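Local coordinates for arginyl-tRNA synthetase, putative (Plasmodium falciparum, PDB 5JLD), which probably attaches L-arginine to its cognate tRNA(Arg) at the expense of ATP, releasing AMP and diphosphate, at residues I161-V164 / F165-L168; E271-G274 / E275-V279; L332-L336 / T337-C341; T354-E357 / T358-D361. All coordinates share one frame; numbering follows the deposited sequence.

Interaction 1 of 4, residues I161-V164 / F165-L168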
loop_
_atom_site.group_PDB
_atom_site.type_symbol
_atom_site.label_atom_id
_atom_site.label_comp_id
_atom_site.label_asym_id
_atom_site.label_seq_id
_atom_site.Cartn_x
_atom_site.Cartn_y
_atom_site.Cartn_z
ATOM N N ILE A 161 -1.688 0.679 -2.183
ATOM C CA ILE A 161 -1.481 2.026 -1.636
ATOM C C ILE A 161 -2.518 3.048 -2.151
ATOM O O ILE A 161 -3.101 3.852 -1.368
ATOM C CB ILE A 161 -0.045 2.499 -1.954
ATOM C CG1 ILE A 161 0.939 1.633 -1.147
ATOM C CG2 ILE A 161 0.130 4.013 -1.661
ATOM C CD1 ILE A 161 2.416 1.749 -1.542
ATOM N N CYS A 162 -2.780 2.997 -3.462
ATOM C CA CYS A 162 -3.785 3.890 -4.033
ATOM C C CYS A 162 -5.151 3.654 -3.400
ATOM O O CYS A 162 -5.859 4.597 -3.077
ATOM C CB CYS A 162 -3.889 3.710 -5.548
ATOM S SG CYS A 162 -2.389 4.291 -6.415
ATOM N N ARG A 163 -5.526 2.387 -3.279
ATOM C CA ARG A 163 -6.818 2.043 -2.736
ATOM C C ARG A 163 -6.901 2.557 -1.285
ATOM O O ARG A 163 -7.964 2.980 -0.839
ATOM C CB ARG A 163 -7.051 0.530 -2.791
ATOM C CG ARG A 163 -7.226 -0.069 -4.172
ATOM C CD ARG A 163 -7.888 -1.464 -4.092
ATOM N NE ARG A 163 -7.881 -2.167 -5.374
ATOM C CZ ARG A 163 -8.761 -3.103 -5.739
ATOM N NH1 ARG A 163 -9.729 -3.472 -4.914
ATOM N NH2 ARG A 163 -8.661 -3.684 -6.938
ATOM N N VAL A 164 -5.772 2.547 -0.577
ATOM C CA VAL A 164 -5.740 3.066 0.787
ATOM C C VAL A 164 -6.068 4.549 0.772
ATOM O O VAL A 164 -6.959 4.987 1.492
ATOM C CB VAL A 164 -4.378 2.835 1.478
ATOM C CG1 VAL A 164 -4.236 3.721 2.701
ATOM C CG2 VAL A 164 -4.218 1.366 1.871
ATOM N N PHE A 165 -5.389 5.317 -0.079
ATOM C CA PHE A 165 -5.691 6.756 -0.127
ATOM C C PHE A 165 -7.112 7.082 -0.616
ATOM O O PHE A 165 -7.746 8.032 -0.122
ATOM C CB PHE A 165 -4.658 7.484 -0.984
ATOM C CG PHE A 165 -3.351 7.679 -0.279
ATOM C CD1 PHE A 165 -3.229 8.619 0.729
ATOM C CD2 PHE A 165 -2.263 6.894 -0.590
ATOM C CE1 PHE A 165 -2.044 8.794 1.380
ATOM C CE2 PHE A 165 -1.067 7.064 0.064
ATOM C CZ PHE A 165 -0.951 8.020 1.042
ATOM N N GLU A 166 -7.626 6.283 -1.548
ATOM C CA GLU A 166 -8.994 6.463 -2.040
ATOM C C GLU A 166 -10.015 6.138 -0.919
ATOM O O GLU A 166 -11.072 6.774 -0.801
ATOM C CB GLU A 166 -9.214 5.599 -3.301
ATOM C CG GLU A 166 -8.407 6.144 -4.516
ATOM C CD GLU A 166 -8.123 5.135 -5.641
ATOM O OE1 GLU A 166 -8.502 3.947 -5.534
ATOM O OE2 GLU A 166 -7.498 5.542 -6.651
ATOM N N PHE A 167 -9.687 5.166 -0.072
ATOM C CA PHE A 167 -10.517 4.890 1.098
ATOM C C PHE A 167 -10.556 6.112 2.017
ATOM O O PHE A 167 -11.622 6.520 2.474
ATOM C CB PHE A 167 -9.998 3.682 1.856
ATOM C CG PHE A 167 -10.610 3.520 3.214
ATOM C CD1 PHE A 167 -11.937 3.161 3.342
ATOM C CD2 PHE A 167 -9.849 3.696 4.359
ATOM C CE1 PHE A 167 -12.516 3.006 4.605
ATOM C CE2 PHE A 167 -10.415 3.538 5.614
ATOM C CZ PHE A 167 -11.750 3.194 5.736
ATOM N N LEU A 168 -9.389 6.712 2.237
ATOM C CA LEU A 168 -9.265 7.961 2.996
ATOM C C LEU A 168 -9.741 9.205 2.212
ATOM O O LEU A 168 -9.508 10.335 2.634
ATOM C CB LEU A 168 -7.796 8.141 3.448
ATOM C CG LEU A 168 -7.337 7.031 4.405
ATOM C CD1 LEU A 168 -5.850 7.074 4.744
ATOM C CD2 LEU A 168 -8.180 7.103 5.679
#
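Residues Ile161-Val164 and Phe165-Leu168 are successive turns at the C-terminal end of helix 149-167, joined by four i to i+4 backbone bonds, of which Glu166 N to Cys162 O is 2.9 Å and Leu168 N to Val164 O, the last, is 3.1 Å; Leu168 is the first residue to leave helical geometry. On the buried side Ile161 and Phe165 run side by side. The CG2 branch of Ile161, anti to its own nitrogen and beside its carbonyl carbon, meets the Phe165 ring at its edge and in its plane, 3.7 Å from CE2. One turn on, Val164 CG1 approaches Leu168 CD1 more loosely, at 4.2 Å. The apolar row presses against Val134 and Val136 of strand 133-137 and Phe526 and Leu530 of helix 522-532, as befits the helix of a beta-alpha-beta crossover. Glu166 runs, extended, back along the preceding turn, its CG 3.3 Å from Cys162 O, and its OE2 forms a salt bridge with Arg174 of strand 171-176. Arg163 also leans back along the helix and pairs through NE with Asp159; its NE stays 6.1 Å from Glu166 OE1. Apolar packing holds the buried side of the helix, whereas each of the two charges is probably neutralised by a separate partner of opposite sign.

Interaction 2 of 4, residues E271-G274 / E275-V279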
loop_
_atom_site.group_PDB
_atom_site.type_symbol
_atom_site.label_atom_id
_atom_site.label_comp_id
_atom_site.label_asym_id
_atom_site.label_seq_id
_atom_site.Cartn_x
_atom_site.Cartn_y
_atom_site.Cartn_z
ATOM N N GLU A 271 -2.801 5.411 -15.153
ATOM C CA GLU A 271 -2.687 6.289 -16.308
ATOM C C GLU A 271 -1.289 6.264 -16.903
ATOM O O GLU A 271 -0.321 6.605 -16.225
ATOM C CB GLU A 271 -3.050 7.729 -15.911
ATOM C CG GLU A 271 -2.721 8.741 -17.018
ATOM C CD GLU A 271 -3.031 10.185 -16.649
ATOM O OE1 GLU A 271 -3.180 10.484 -15.444
ATOM O OE2 GLU A 271 -3.119 11.024 -17.577
ATOM N N TYR A 272 -1.178 5.866 -18.171
ATOM C CA TYR A 272 0.100 5.980 -18.877
ATOM C C TYR A 272 0.589 7.425 -18.899
ATOM O O TYR A 272 -0.070 8.295 -19.452
ATOM C CB TYR A 272 -0.000 5.462 -20.322
ATOM C CG TYR A 272 -0.197 3.977 -20.414
ATOM C CD1 TYR A 272 0.806 3.100 -19.997
ATOM C CD2 TYR A 272 -1.388 3.439 -20.898
ATOM C CE1 TYR A 272 0.638 1.732 -20.072
ATOM C CE2 TYR A 272 -1.573 2.062 -20.964
ATOM C CZ TYR A 272 -0.548 1.215 -20.563
ATOM O OH TYR A 272 -0.711 -0.152 -20.638
ATOM N N VAL A 273 1.736 7.669 -18.276
ATOM C CA VAL A 273 2.455 8.931 -18.409
ATOM C C VAL A 273 3.923 8.582 -18.646
ATOM O O VAL A 273 4.728 8.554 -17.722
ATOM C CB VAL A 273 2.296 9.836 -17.157
ATOM C CG1 VAL A 273 2.979 11.169 -17.381
ATOM C CG2 VAL A 273 0.818 10.051 -16.823
ATOM N N GLY A 274 4.264 8.278 -19.890
ATOM C CA GLY A 274 5.582 7.743 -20.194
ATOM C C GLY A 274 6.714 8.742 -20.083
ATOM O O GLY A 274 6.489 9.925 -19.838
ATOM N N GLU A 275 7.938 8.256 -20.254
ATOM C CA GLU A 275 9.099 9.126 -20.408
ATOM C C GLU A 275 8.881 10.169 -21.524
ATOM O O GLU A 275 9.220 11.342 -21.362
ATOM C CB GLU A 275 10.347 8.282 -20.707
ATOM C CG GLU A 275 10.773 7.409 -19.528
ATOM C CD GLU A 275 11.789 6.336 -19.892
ATOM O OE1 GLU A 275 11.962 6.030 -21.097
ATOM O OE2 GLU A 275 12.395 5.775 -18.950
ATOM N N SER A 276 8.297 9.733 -22.641
ATOM C CA SER A 276 8.066 10.608 -23.802
ATOM C C SER A 276 7.320 11.871 -23.396
ATOM O O SER A 276 7.620 12.964 -23.890
ATOM C CB SER A 276 7.280 9.875 -24.898
ATOM O OG SER A 276 5.957 9.558 -24.475
ATOM N N PHE A 277 6.382 11.710 -22.459
ATOM C CA PHE A 277 5.543 12.816 -21.992
ATOM C C PHE A 277 6.377 13.993 -21.503
ATOM O O PHE A 277 5.962 15.145 -21.627
ATOM C CB PHE A 277 4.581 12.351 -20.882
ATOM C CG PHE A 277 3.696 13.454 -20.333
ATOM C CD1 PHE A 277 2.505 13.795 -20.968
ATOM C CD2 PHE A 277 4.061 14.154 -19.195
ATOM C CE1 PHE A 277 1.686 14.813 -20.470
ATOM C CE2 PHE A 277 3.249 15.184 -18.694
ATOM C CZ PHE A 277 2.057 15.510 -19.333
ATOM N N TYR A 278 7.563 13.724 -20.969
ATOM C CA TYR A 278 8.328 14.827 -20.399
ATOM C C TYR A 278 9.307 15.448 -21.389
ATOM O O TYR A 278 9.848 16.526 -21.143
ATOM C CB TYR A 278 9.053 14.355 -19.147
ATOM C CG TYR A 278 8.084 13.770 -18.139
ATOM C CD1 TYR A 278 7.388 14.597 -17.250
ATOM C CD2 TYR A 278 7.851 12.400 -18.086
ATOM C CE1 TYR A 278 6.489 14.067 -16.305
ATOM C CE2 TYR A 278 6.958 11.856 -17.158
ATOM C CZ TYR A 278 6.275 12.700 -16.272
ATOM O OH TYR A 278 5.393 12.164 -15.370
ATOM N N VAL A 279 9.513 14.766 -22.510
ATOM C CA VAL A 279 10.522 15.196 -23.460
ATOM C C VAL A 279 10.377 16.685 -23.880
ATOM O O VAL A 279 11.374 17.401 -23.904
ATOM C CB VAL A 279 10.517 14.260 -24.692
ATOM C CG1 VAL A 279 11.334 14.847 -25.851
ATOM C CG2 VAL A 279 11.054 12.879 -24.275
HETATM O O HOH W 1 5.456 9.619 -15.129
#
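From Gly274 the chain passes out of the extended segment Glu271-Gly274, whose first two residues form an edge strand of the parallel sheet in the Rossmann-type catalytic domain, and turns at once into Glu275-Val279; a weak bond from Phe277 N to Gly274 O, 3.2 Å long with an angle of 133° at the hydrogen, spans the corner. Two further i to i+3 bonds, Tyr278 N to Glu275 O and Val279 N to Ser276 O, continue the helical turn. Val273 supplies the apolar contact of the turn. Its CG1 branch, placed anti to the backbone nitrogen (chi1 -176°), touches both aromatic side chains: it lies 3.7 Å from Phe277 CD2 and 3.3 Å from Tyr278 OH, with the valine and tyrosine side chains nearly perpendicular. The two rings also meet each other, Phe277 CD2 standing 3.7 Å above the centre of the Tyr278 ring, so that an edge of the phenylalanine covers a face of the tyrosine. Gly274 O comes within 3.3 Å of Tyr278 CD2. A water in the plane of the Tyr278 ring, at its edge, joins the phenol to the backbone just past the strand: it donates to Val273 O at 2.9 Å and is 2.6 Å from Tyr278 OH. Ser276 OG is bonded to Asp180, and Tyr278 also packs on Ala331 and Arg335 of helix 326-337. Backbone bonds of Val273 with Asn176 and Glu275 with Val178 flank the weakly bonded corner; the valine-aromatic cluster and the water between the phenol and Val273 O appear to supplement them.

Interaction 3 of 4, residues L332-L336 / T337-C341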
loop_
_atom_site.group_PDB
_atom_site.type_symbol
_atom_site.label_atom_id
_atom_site.label_comp_id
_atom_site.label_asym_id
_atom_site.label_seq_id
_atom_site.Cartn_x
_atom_site.Cartn_y
_atom_site.Cartn_z
ATOM N N LEU A 332 9.459 14.818 -11.467
ATOM C CA LEU A 332 9.136 15.318 -10.118
ATOM C C LEU A 332 8.833 16.828 -10.171
ATOM O O LEU A 332 7.914 17.304 -9.494
ATOM C CB LEU A 332 10.260 15.014 -9.127
ATOM C CG LEU A 332 9.944 15.163 -7.633
ATOM C CD1 LEU A 332 8.529 14.688 -7.253
ATOM C CD2 LEU A 332 10.980 14.376 -6.844
ATOM N N TYR A 333 9.601 17.568 -10.979
ATOM C CA TYR A 333 9.276 18.975 -11.280
ATOM C C TYR A 333 7.811 19.161 -11.693
ATOM O O TYR A 333 7.099 20.042 -11.186
ATOM C CB TYR A 333 10.179 19.522 -12.399
ATOM C CG TYR A 333 9.617 20.778 -13.042
ATOM C CD1 TYR A 333 9.824 22.027 -12.472
ATOM C CD2 TYR A 333 8.848 20.706 -14.199
ATOM C CE1 TYR A 333 9.286 23.175 -13.048
ATOM C CE2 TYR A 333 8.309 21.841 -14.775
ATOM C CZ TYR A 333 8.538 23.070 -14.202
ATOM O OH TYR A 333 8.006 24.188 -14.780
ATOM N N TYR A 334 7.374 18.318 -12.623
ATOM C CA TYR A 334 6.022 18.375 -13.157
ATOM C C TYR A 334 4.993 18.070 -12.071
ATOM O O TYR A 334 4.022 18.788 -11.925
ATOM C CB TYR A 334 5.862 17.401 -14.333
ATOM C CG TYR A 334 4.444 17.308 -14.878
ATOM C CD1 TYR A 334 3.963 18.232 -15.805
ATOM C CD2 TYR A 334 3.584 16.296 -14.448
ATOM C CE1 TYR A 334 2.647 18.141 -16.303
ATOM C CE2 TYR A 334 2.291 16.198 -14.930
ATOM C CZ TYR A 334 1.825 17.123 -15.851
ATOM O OH TYR A 334 0.539 16.994 -16.301
ATOM N N ARG A 335 5.220 17.007 -11.310
ATOM C CA ARG A 335 4.273 16.595 -10.274
ATOM C C ARG A 335 4.138 17.671 -9.203
ATOM O O ARG A 335 3.038 17.943 -8.717
ATOM C CB ARG A 335 4.710 15.251 -9.670
ATOM C CG ARG A 335 4.653 14.142 -10.720
ATOM C CD ARG A 335 5.453 12.902 -10.371
ATOM N NE ARG A 335 5.187 11.870 -11.369
ATOM C CZ ARG A 335 5.702 10.644 -11.385
ATOM N NH1 ARG A 335 6.538 10.223 -10.431
ATOM N NH2 ARG A 335 5.355 9.820 -12.360
ATOM N N LEU A 336 5.246 18.327 -8.879
ATOM C CA LEU A 336 5.226 19.321 -7.802
ATOM C C LEU A 336 4.632 20.669 -8.239
ATOM O O LEU A 336 3.843 21.277 -7.496
ATOM C CB LEU A 336 6.640 19.525 -7.259
ATOM C CG LEU A 336 7.158 18.367 -6.404
ATOM C CD1 LEU A 336 8.614 18.595 -6.085
ATOM C CD2 LEU A 336 6.349 18.240 -5.121
ATOM N N THR A 337 5.009 21.129 -9.436
ATOM C CA THR A 337 4.598 22.463 -9.882
ATOM C C THR A 337 3.282 22.452 -10.671
ATOM O O THR A 337 2.514 23.406 -10.604
ATOM C CB THR A 337 5.699 23.143 -10.753
ATOM O OG1 THR A 337 5.855 22.430 -11.985
ATOM C CG2 THR A 337 7.039 23.177 -10.012
ATOM N N GLN A 338 3.013 21.383 -11.417
ATOM C CA GLN A 338 1.841 21.386 -12.293
ATOM C C GLN A 338 0.676 20.591 -11.712
ATOM O O GLN A 338 -0.478 20.946 -11.930
ATOM C CB GLN A 338 2.208 20.860 -13.701
ATOM C CG GLN A 338 3.485 21.489 -14.276
ATOM C CD GLN A 338 3.443 23.026 -14.352
ATOM O OE1 GLN A 338 2.484 23.623 -14.865
ATOM N NE2 GLN A 338 4.498 23.667 -13.846
ATOM N N LEU A 339 0.969 19.526 -10.969
ATOM C CA LEU A 339 -0.085 18.745 -10.322
ATOM C C LEU A 339 -0.249 19.152 -8.857
ATOM O O LEU A 339 -1.169 18.696 -8.189
ATOM C CB LEU A 339 0.216 17.251 -10.414
ATOM C CG LEU A 339 0.210 16.649 -11.820
ATOM C CD1 LEU A 339 0.373 15.135 -11.721
ATOM C CD2 LEU A 339 -1.084 17.019 -12.569
ATOM N N ASN A 340 0.649 19.999 -8.365
ATOM C CA ASN A 340 0.590 20.474 -6.984
ATOM C C ASN A 340 0.555 19.343 -5.960
ATOM O O ASN A 340 -0.167 19.408 -4.963
ATOM C CB ASN A 340 -0.619 21.409 -6.804
ATOM C CG ASN A 340 -0.480 22.698 -7.632
ATOM O OD1 ASN A 340 0.356 23.541 -7.317
ATOM N ND2 ASN A 340 -1.284 22.840 -8.698
ATOM N N CYS A 341 1.356 18.312 -6.204
ATOM C CA CYS A 341 1.397 17.146 -5.324
ATOM C C CYS A 341 1.927 17.486 -3.936
ATOM O O CYS A 341 2.919 18.207 -3.784
ATOM C CB CYS A 341 2.247 16.039 -5.946
ATOM S SG CYS A 341 1.417 15.148 -7.293
HETATM O O HOH W 2 3.635 20.738 -4.915
#
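Tyr333 O is gripped twice by Thr337, by its backbone N at 2.9 Å and by OG1 at 2.8 Å. With chi1 at 67°, OG1 lies between the backbone nitrogen and carbonyl carbon of Thr337, on the opposite face of the Tyr333 carbonyl from N. OG1 also accepts a bond of 2.6 Å from Gln338 NE2, whose chain bends at chi2, and it lies over one face of the Tyr333 ring, toward its rim. Tyr334 O likewise takes two donors. Gln338 N to Tyr334 O is 2.8 Å. Leu339 N to Tyr334 O is 3.3 Å, an i to i+5 bond consistent with a widened turn as the helix ends. The Tyr334 ring receives Gln338 CB over a face, a CH-pi contact, and its CE2 lies 3.8 Å from Leu339 CG. Beyond Asn340, which ends the helical path with positive phi, Cys341 N returns to Arg335 O at 3.0 Å, and one water donates to both Leu336 O and Cys341 O. This end of helix 326-337 leads into strand 343-349; Arg335 reaches Asp137 of strand 133-137 in a salt bridge, Leu339 and Cys341 lean on Leu135 of that strand, and Leu336 packs against Ile363 of helix 353-364.

Interaction 4 of 4, residues T354-E357 / T358-D361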
loop_
_atom_site.group_PDB
_atom_site.type_symbol
_atom_site.label_atom_id
_atom_site.label_comp_id
_atom_site.label_asym_id
_atom_site.label_seq_id
_atom_site.Cartn_x
_atom_site.Cartn_y
_atom_site.Cartn_z
ATOM N N THR A 354 18.618 4.619 -3.359
ATOM C CA THR A 354 19.628 5.666 -3.349
ATOM C C THR A 354 19.359 6.672 -4.465
ATOM O O THR A 354 19.275 7.896 -4.220
ATOM C CB THR A 354 21.040 5.055 -3.502
ATOM O OG1 THR A 354 21.205 4.001 -2.545
ATOM C CG2 THR A 354 22.121 6.102 -3.320
ATOM N N HIS A 355 19.151 6.139 -5.670
ATOM C CA HIS A 355 18.840 6.967 -6.833
ATOM C C HIS A 355 17.727 7.935 -6.473
ATOM O O HIS A 355 17.913 9.159 -6.571
ATOM C CB HIS A 355 18.454 6.085 -8.021
ATOM C CG HIS A 355 17.893 6.837 -9.182
ATOM N ND1 HIS A 355 18.685 7.497 -10.100
ATOM C CD2 HIS A 355 16.612 7.034 -9.574
ATOM C CE1 HIS A 355 17.912 8.065 -11.007
ATOM N NE2 HIS A 355 16.653 7.791 -10.717
ATOM N N PHE A 356 16.610 7.417 -5.948
ATOM C CA PHE A 356 15.481 8.327 -5.725
ATOM C C PHE A 356 15.761 9.248 -4.541
ATOM O O PHE A 356 15.356 10.426 -4.550
ATOM C CB PHE A 356 14.153 7.566 -5.561
ATOM C CG PHE A 356 13.585 7.112 -6.873
ATOM C CD1 PHE A 356 12.950 8.027 -7.721
ATOM C CD2 PHE A 356 13.744 5.801 -7.301
ATOM C CE1 PHE A 356 12.454 7.634 -8.964
ATOM C CE2 PHE A 356 13.257 5.392 -8.550
ATOM C CZ PHE A 356 12.607 6.309 -9.382
ATOM N N GLU A 357 16.516 8.755 -3.566
ATOM C CA GLU A 357 16.876 9.610 -2.449
ATOM C C GLU A 357 17.727 10.752 -3.006
ATOM O O GLU A 357 17.529 11.924 -2.642
ATOM C CB GLU A 357 17.605 8.821 -1.350
ATOM C CG GLU A 357 16.653 7.997 -0.502
ATOM C CD GLU A 357 17.272 7.491 0.788
ATOM O OE1 GLU A 357 18.393 6.940 0.738
ATOM O OE2 GLU A 357 16.634 7.655 1.854
ATOM N N THR A 358 18.599 10.421 -3.956
ATOM C CA THR A 358 19.451 11.462 -4.545
ATOM C C THR A 358 18.582 12.457 -5.317
ATOM O O THR A 358 18.885 13.649 -5.376
ATOM C CB THR A 358 20.531 10.903 -5.490
ATOM O OG1 THR A 358 21.287 9.878 -4.831
ATOM C CG2 THR A 358 21.478 12.018 -5.925
ATOM N N ILE A 359 17.482 11.978 -5.887
ATOM C CA ILE A 359 16.605 12.908 -6.581
ATOM C C ILE A 359 15.916 13.810 -5.558
ATOM O O ILE A 359 15.822 15.032 -5.769
ATOM C CB ILE A 359 15.584 12.170 -7.464
ATOM C CG1 ILE A 359 16.303 11.623 -8.708
ATOM C CG2 ILE A 359 14.438 13.117 -7.895
ATOM C CD1 ILE A 359 15.591 10.488 -9.382
ATOM N N PHE A 360 15.498 13.232 -4.425
ATOM C CA PHE A 360 14.690 14.007 -3.478
ATOM C C PHE A 360 15.560 15.126 -2.914
ATOM O O PHE A 360 15.149 16.289 -2.852
ATOM C CB PHE A 360 14.146 13.127 -2.353
ATOM C CG PHE A 360 13.184 12.065 -2.812
ATOM C CD1 PHE A 360 12.589 12.128 -4.077
ATOM C CD2 PHE A 360 12.869 10.999 -1.971
ATOM C CE1 PHE A 360 11.709 11.138 -4.500
ATOM C CE2 PHE A 360 11.979 10.006 -2.377
ATOM C CZ PHE A 360 11.393 10.076 -3.642
ATOM N N ASP A 361 16.782 14.747 -2.535
ATOM C CA ASP A 361 17.794 15.693 -2.085
ATOM C C ASP A 361 17.975 16.870 -3.067
ATOM O O ASP A 361 18.141 18.014 -2.638
ATOM C CB ASP A 361 19.125 14.958 -1.866
ATOM C CG ASP A 361 20.198 15.851 -1.270
ATOM O OD1 ASP A 361 20.088 16.215 -0.079
ATOM O OD2 ASP A 361 21.159 16.192 -2.000
#
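Helix 353-364, the connecting helix of the beta-alpha-beta unit between strands 343-349 and 374-380 in the Rossmann-type catalytic domain, contains the two turns Thr354-Glu357 and Thr358-Asp361. Thr354 O is held by two donors of Thr358: the backbone N at 2.6 Å, and OG1 at 2.9 Å, which stands well above the carbonyl plane. Chi1 of Thr358 (-53°) brings the hydroxyl back beside its own nitrogen and hence over the preceding turn. Further bonds, such as Phe360 N to Phe356 O and the nearly straight Asp361 N to Glu357 O (178° at the hydrogen), continue the regular i to i+4 series. The CD1 of Ile359 touches two rings from one side, 3.2 Å from His355 NE2, a tight approach, and 4.0 Å from Phe356 CD1, the isoleucine running alongside the phenylalanine. Those rings in turn meet each other, with His355 CD2 3.8 Å above the centre of the Phe356 ring. The Phe360 ring lies across the end of a backbone carbonyl: Phe356 O sits over one face, offset toward the rim, 3.2 Å from CG. Ile359 and Phe360 reach Leu332 of helix 326-337. A threonine hydroxyl thus spends its proton inside the helix, while His355 works within the apolar packing toward helix 326-337, its NE2 satisfied by Asp328, and Asp361 OD2 bonds to Tyr304 and Ser306. His355 is held by one such bond and Asp361 by two, which should limit their rotation.

How the interactions relate
All four contacts are local ones in the catalytic domain, but they differ in burial. Interaction 1 is the most buried, about 8 Å between its centre and that of the chain, and touches none of the others; the rest are partly buried and lie 21 to 23 Å out. Interactions 2, 3 and 4 touch in series: Phe277 CZ meets Tyr334 OH at 3.7 Å, rings edge-to-face, and Leu332 CD2 meets Ile359 CG2 at 3.8 Å. Interactions 1 and 4 lie on crossover helices, and 1 and 3 both pack on strand 133-137. Threonine hydroxyls supplement helical bonds in 3 and 4, waters bridge in 2 and 3, and interaction 1 relies on backbone bonds and hydrocarbon between its segments, its charges being paired outside.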